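Local structure of HcgC (Methanococcus maripaludis S2, 5O4J) at residues A[185-188]-A[189-192]; A[215-218]-A[219-222]. The protein acts as a SAM-dependent C-methyltransferase that methylates a pyridinol precursor, a step in building the FeGP cofactor of [Fe]-hydrogenase. One frame throughout, in Å; residues are numbered along the deposited sequence.

Interaction 1 (A[185-188]-A[189-192])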
ATOM      1  N   ILE A 185     -10.683  -9.395  -1.482  1.00 16.37           N
ATOM      2  CA  ILE A 185      -9.798 -10.434  -0.983  1.00 15.60           C
ATOM      3  C   ILE A 185      -8.354  -9.938  -0.935  1.00 15.40           C
ATOM      4  O   ILE A 185      -7.641 -10.170   0.050  1.00 16.31           O
ATOM      5  CB  ILE A 185      -9.964 -11.714  -1.829  1.00 16.68           C
ATOM      6  CG1 ILE A 185     -11.348 -12.320  -1.557  1.00 19.36           C
ATOM      7  CG2 ILE A 185      -8.868 -12.715  -1.500  1.00 17.74           C
ATOM      8  CD1 ILE A 185     -11.750 -13.464  -2.481  1.00 19.80           C
ATOM      9  N   MET A 186      -7.900  -9.237  -1.985  1.00 16.16           N
ATOM     10  CA  MET A 186      -6.519  -8.759  -2.022  1.00 18.30           C
ATOM     11  C   MET A 186      -6.243  -7.754  -0.909  1.00 19.52           C
ATOM     12  O   MET A 186      -5.216  -7.841  -0.220  1.00 18.33           O
ATOM     13  CB  MET A 186      -6.224  -8.143  -3.387  1.00 19.05           C
ATOM     14  CG  MET A 186      -6.207  -9.140  -4.522  1.00 20.31           C
ATOM     15  SD  MET A 186      -4.917 -10.398  -4.384  1.00 21.30           S
ATOM     16  CE  MET A 186      -3.497  -9.397  -4.799  1.00 23.69           C
ATOM     17  N   ASP A 187      -7.146  -6.784  -0.713  1.00 18.25           N
ATOM     18  CA  ASP A 187      -6.943  -5.816   0.356  1.00 19.13           C
ATOM     19  C   ASP A 187      -6.986  -6.508   1.718  1.00 19.25           C
ATOM     20  O   ASP A 187      -6.220  -6.166   2.622  1.00 19.27           O
ATOM     21  CB  ASP A 187      -7.995  -4.704   0.277  1.00 21.74           C
ATOM     22  CG  ASP A 187      -7.653  -3.639  -0.764  1.00 25.07           C
ATOM     23  OD1 ASP A 187      -6.513  -3.635  -1.260  1.00 26.83           O
ATOM     24  OD2 ASP A 187      -8.521  -2.793  -1.074  1.00 21.74           O
ATOM     25  N   SER A 188      -7.856  -7.506   1.870  1.00 17.36           N
ATOM     26  CA  SER A 188      -7.908  -8.253   3.121  1.00 16.32           C
ATOM     27  C   SER A 188      -6.597  -8.979   3.382  1.00 18.02           C
ATOM     28  O   SER A 188      -6.074  -8.938   4.497  1.00 16.48           O
ATOM     29  CB  SER A 188      -9.074  -9.241   3.099  1.00 17.12           C
ATOM     30  OG  SER A 188     -10.316  -8.573   3.028  1.00 18.19           O
ATOM     31  N   CYS A 189      -6.045  -9.636   2.359  1.00 17.77           N
ATOM     32  CA  CYS A 189      -4.789 -10.362   2.514  1.00 19.35           C
ATOM     33  C   CYS A 189      -3.670  -9.453   2.988  1.00 20.27           C
ATOM     34  O   CYS A 189      -2.855  -9.844   3.828  1.00 20.79           O
ATOM     35  CB  CYS A 189      -4.392 -11.009   1.191  1.00 22.44           C
ATOM     36  SG  CYS A 189      -5.314 -12.469   0.830  1.00 24.25           S
ATOM     37  N   ARG A 190      -3.595  -8.247   2.441  1.00 22.28           N
ATOM     38  CA  ARG A 190      -2.486  -7.373   2.784  1.00 24.66           C
ATOM     39  C   ARG A 190      -2.560  -6.956   4.245  1.00 22.64           C
ATOM     40  O   ARG A 190      -1.529  -6.906   4.927  1.00 22.67           O
ATOM     41  CB  ARG A 190      -2.466  -6.176   1.830  1.00 33.01           C
ATOM     42  CG  ARG A 190      -2.145  -6.639   0.398  1.00 50.42           C
ATOM     43  CD  ARG A 190      -1.823  -5.520  -0.575  1.00 59.72           C
ATOM     44  NE  ARG A 190      -2.690  -5.572  -1.753  1.00 63.75           N
ATOM     45  CZ  ARG A 190      -3.749  -4.790  -1.957  1.00 66.99           C
ATOM     46  NH1 ARG A 190      -4.090  -3.862  -1.069  1.00 72.79           N
ATOM     47  NH2 ARG A 190      -4.471  -4.930  -3.063  1.00 61.27           N
ATOM     48  N   GLU A 191      -3.775  -6.735   4.765  1.00 20.39           N
ATOM     49  CA  GLU A 191      -3.925  -6.401   6.180  1.00 20.86           C
ATOM     50  C   GLU A 191      -3.725  -7.621   7.074  1.00 20.55           C
ATOM     51  O   GLU A 191      -3.115  -7.517   8.145  1.00 21.97           O
ATOM     52  CB  GLU A 191      -5.305  -5.789   6.439  1.00 24.48           C
ATOM     53  CG  GLU A 191      -5.453  -5.289   7.860  1.00 27.46           C
ATOM     54  CD  GLU A 191      -6.789  -4.616   8.152  1.00 32.19           C
ATOM     55  OE1 GLU A 191      -7.565  -4.317   7.213  1.00 29.26           O
ATOM     56  OE2 GLU A 191      -7.044  -4.379   9.346  1.00 32.00           O
ATOM     57  N   ILE A 192      -4.252  -8.780   6.665  1.00 17.41           N
ATOM     58  CA  ILE A 192      -4.089 -10.004   7.448  1.00 16.91           C
ATOM     59  C   ILE A 192      -2.615 -10.350   7.595  1.00 18.53           C
ATOM     60  O   ILE A 192      -2.169 -10.803   8.657  1.00 18.58           O
ATOM     61  CB  ILE A 192      -4.886 -11.149   6.798  1.00 16.92           C
ATOM     62  CG1 ILE A 192      -6.379 -10.935   7.028  1.00 19.65           C
ATOM     63  CG2 ILE A 192      -4.435 -12.522   7.306  1.00 18.67           C
ATOM     64  CD1 ILE A 192      -7.266 -11.643   6.029  1.00 19.31           C
TER
HETATM   65  O   HOH W   1      -7.806  -4.366   4.582  1.00 31.20           O
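Asp187 and Arg190 each set CG beside the backbone N, anti to the carbonyl carbon, and the arginine then bends at chi3 (-125°), turning its guanidinium back along helix 177-193 toward the carboxylate one turn earlier. NH1 of Arg190 meets OD1 of Asp187 in a salt bridge whose modelled 2.4 Å is too short to be taken literally, so its exact geometry, including the bent N-H...O angle of 131°, is doubtful. The carboxylate and guanidinium planes stand 76° apart, so the groups do not pair flat as a two-pronged bridge. Met186 O lies over one guanidinium face, offset toward its rim, while Met186 CB touches Arg190 NH2 at 3.7 Å. The same Met186 O accepts the backbone N of Arg190. A water gives hydrogen bonds to Asp187 O (3.1 Å) and Glu191 OE1 (2.6 Å), bridging one turn where the direct bond from Glu191 N to Asp187 O is weak at 3.3 Å. Farther round the helix, Ile192 CD1 lies 4.2 Å from Ser188 CB. Asp187 OD2 has a second salt-bridge partner in Arg167, and Glu191 OE2 forms one with Lys248. Met186 and Cys189 pack on Met186 of a second subunit. Ile192 touches Leu242 and Ile245 of helix 239-251, and also Thr201 and Val232 on the strands, while Cys189 leans on strands 198-203 and 230-234.

Interaction 2 (A[215-218]-A[219-222])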
ATOM      1  N   GLU A 215     -14.003 -22.357 -20.499  1.00 21.49           N
ATOM      2  CA  GLU A 215     -14.349 -23.763 -20.296  1.00 20.67           C
ATOM      3  C   GLU A 215     -15.847 -24.011 -20.399  1.00 22.47           C
ATOM      4  O   GLU A 215     -16.261 -25.132 -20.715  1.00 23.54           O
ATOM      5  CB  GLU A 215     -13.846 -24.209 -18.917  1.00 20.17           C
ATOM      6  CG  GLU A 215     -12.337 -24.107 -18.750  1.00 25.24           C
ATOM      7  CD  GLU A 215     -11.906 -24.290 -17.304  1.00 28.48           C
ATOM      8  OE1 GLU A 215     -10.789 -23.856 -16.955  1.00 30.29           O
ATOM      9  OE2 GLU A 215     -12.687 -24.865 -16.521  1.00 23.88           O
ATOM     10  N   LYS A 216     -16.655 -22.971 -20.196  1.00 19.21           N
ATOM     11  CA  LYS A 216     -18.113 -23.026 -20.309  1.00 18.72           C
ATOM     12  C   LYS A 216     -18.728 -24.079 -19.390  1.00 21.89           C
ATOM     13  O   LYS A 216     -19.623 -24.839 -19.772  1.00 23.61           O
ATOM     14  CB  LYS A 216     -18.522 -23.237 -21.770  1.00 22.56           C
ATOM     15  CG  LYS A 216     -18.066 -22.085 -22.655  1.00 31.25           C
ATOM     16  CD  LYS A 216     -18.696 -22.147 -24.031  1.00 38.05           C
ATOM     17  CE  LYS A 216     -18.594 -20.811 -24.734  1.00 47.44           C
ATOM     18  NZ  LYS A 216     -17.184 -20.436 -24.998  1.00 55.38           N
ATOM     19  N   ASN A 217     -18.283 -24.067 -18.134  1.00 22.74           N
ATOM     20  CA  ASN A 217     -18.729 -25.024 -17.124  1.00 21.50           C
ATOM     21  C   ASN A 217     -19.182 -24.241 -15.895  1.00 20.68           C
ATOM     22  O   ASN A 217     -18.388 -23.971 -14.992  1.00 19.48           O
ATOM     23  CB  ASN A 217     -17.640 -26.021 -16.795  1.00 22.01           C
ATOM     24  CG  ASN A 217     -18.155 -27.166 -15.951  1.00 21.41           C
ATOM     25  OD1 ASN A 217     -19.182 -27.043 -15.275  1.00 21.99           O
ATOM     26  ND2 ASN A 217     -17.454 -28.286 -15.986  1.00 21.05           N
ATOM     27  N   VAL A 218     -20.462 -23.855 -15.872  1.00 19.77           N
ATOM     28  CA  VAL A 218     -20.984 -23.081 -14.749  1.00 22.87           C
ATOM     29  C   VAL A 218     -20.917 -23.884 -13.459  1.00 23.69           C
ATOM     30  O   VAL A 218     -20.601 -23.349 -12.392  1.00 21.41           O
ATOM     31  CB  VAL A 218     -22.420 -22.617 -15.052  1.00 25.97           C
ATOM     32  CG1 VAL A 218     -23.070 -21.978 -13.805  1.00 25.33           C
ATOM     33  CG2 VAL A 218     -22.416 -21.652 -16.217  1.00 23.85           C
ATOM     34  N   LYS A 219     -21.233 -25.175 -13.528  1.00 25.02           N
ATOM     35  CA  LYS A 219     -21.233 -25.995 -12.321  1.00 24.15           C
ATOM     36  C   LYS A 219     -19.858 -25.996 -11.659  1.00 21.32           C
ATOM     37  O   LYS A 219     -19.745 -25.852 -10.434  1.00 21.74           O
ATOM     38  CB  LYS A 219     -21.679 -27.409 -12.680  1.00 25.93           C
ATOM     39  CG  LYS A 219     -21.755 -28.370 -11.514  1.00 39.13           C
ATOM     40  CD  LYS A 219     -22.223 -29.726 -12.018  1.00 53.70           C
ATOM     41  CE  LYS A 219     -22.198 -30.782 -10.933  1.00 63.45           C
ATOM     42  NZ  LYS A 219     -22.680 -32.082 -11.470  1.00 70.14           N
ATOM     43  N   LYS A 220     -18.802 -26.144 -12.463  1.00 19.84           N
ATOM     44  CA  LYS A 220     -17.436 -26.059 -11.953  1.00 19.58           C
ATOM     45  C   LYS A 220     -17.161 -24.694 -11.334  1.00 20.92           C
ATOM     46  O   LYS A 220     -16.544 -24.596 -10.261  1.00 19.67           O
ATOM     47  CB  LYS A 220     -16.458 -26.348 -13.099  1.00 21.00           C
ATOM     48  CG  LYS A 220     -14.986 -26.448 -12.714  1.00 24.89           C
ATOM     49  CD  LYS A 220     -14.153 -26.816 -13.947  1.00 23.90           C
ATOM     50  CE  LYS A 220     -12.656 -26.762 -13.687  1.00 25.29           C
ATOM     51  NZ  LYS A 220     -12.082 -25.405 -13.813  1.00 25.71           N
ATOM     52  N   PHE A 221     -17.620 -23.628 -11.998  1.00 20.24           N
ATOM     53  CA  PHE A 221     -17.459 -22.272 -11.478  1.00 19.97           C
ATOM     54  C   PHE A 221     -18.080 -22.145 -10.093  1.00 21.22           C
ATOM     55  O   PHE A 221     -17.465 -21.604  -9.171  1.00 20.79           O
ATOM     56  CB  PHE A 221     -18.093 -21.280 -12.447  1.00 18.85           C
ATOM     57  CG  PHE A 221     -18.283 -19.895 -11.879  1.00 17.86           C
ATOM     58  CD1 PHE A 221     -17.201 -19.052 -11.690  1.00 18.13           C
ATOM     59  CD2 PHE A 221     -19.548 -19.429 -11.585  1.00 18.09           C
ATOM     60  CE1 PHE A 221     -17.377 -17.769 -11.191  1.00 20.45           C
ATOM     61  CE2 PHE A 221     -19.738 -18.140 -11.086  1.00 20.50           C
ATOM     62  CZ  PHE A 221     -18.650 -17.313 -10.883  1.00 20.07           C
ATOM     63  N   LEU A 222     -19.319 -22.612  -9.940  1.00 20.50           N
ATOM     64  CA  LEU A 222     -19.978 -22.515  -8.643  1.00 20.15           C
ATOM     65  C   LEU A 222     -19.237 -23.329  -7.593  1.00 20.85           C
ATOM     66  O   LEU A 222     -19.155 -22.915  -6.432  1.00 21.86           O
ATOM     67  CB  LEU A 222     -21.431 -22.957  -8.764  1.00 22.07           C
ATOM     68  CG  LEU A 222     -22.249 -22.108  -9.742  1.00 25.35           C
ATOM     69  CD1 LEU A 222     -23.638 -22.696  -9.928  1.00 28.03           C
ATOM     70  CD2 LEU A 222     -22.334 -20.657  -9.281  1.00 25.12           C
TER
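Asn217 is the N-cap of helix 218-225: its OD1 accepts the backbone N of Lys220 at 3.0 Å, through a nearly straight N-H...O angle of 168°. With CG anti to its own backbone N (chi1 -169°), the Asn217 side chain folds over the first turn, and the donor sits well above the plane of the amide carbonyl rather than on a lone pair. The Lys220 side chain then runs back past the cap to the preceding loop. Its CB lies against the Asn217 amide, 3.4 Å from Asn217 CG; the two side chains cross at about a right angle. Farther out, CD of Lys220 lies near Asn217 ND2 and 3.5 Å from Glu215 OE2. CE also touches OE2, and a bend at chi4 (-83°) after an extended chain turns NZ onto it. There Lys220 NZ makes a salt bridge of 2.8 Å with Glu215 OE2, which offers its syn lone pair. Glu224, one turn farther along the helix, is a second acidic partner of NZ, so the ammonium joins the loop before the helix to the helix itself. The backbone carries on from the cap, with Phe221 N bonded to Asn217 O and Leu222 N to Val218 O. Phe221 holds this turn against helix 208-213, touching Phe208, Thr211 and Val212, and also reaches Leu52, a residue that binds S-adenosyl-L-homocysteine. On another side, Val218 and Leu222 run alongside each other in the same direction, with CG1 of Val218 4.0 Å from CD1 of Leu222.

How the interactions relate
Interaction 1 precedes interaction 2 along the chain; their centres are 26 Å apart and their nearest atoms about 11 Å, so the two do not touch. They stand differently to the S-adenosyl-L-homocysteine site. Interaction 2 is next to it: the Phe221 side chain is about 4 Å from those of Tyr51 and Leu52, both binding residues, and about 9 Å from the ligand. Interaction 1 is more remote, the Ile185 side chain lying about 11 Å from those of Thr177 and Leu52, but Thr177 begins the helix that carries it. Leu52 is thus a common reference point, close to residues 219-222 and distant from 185-188.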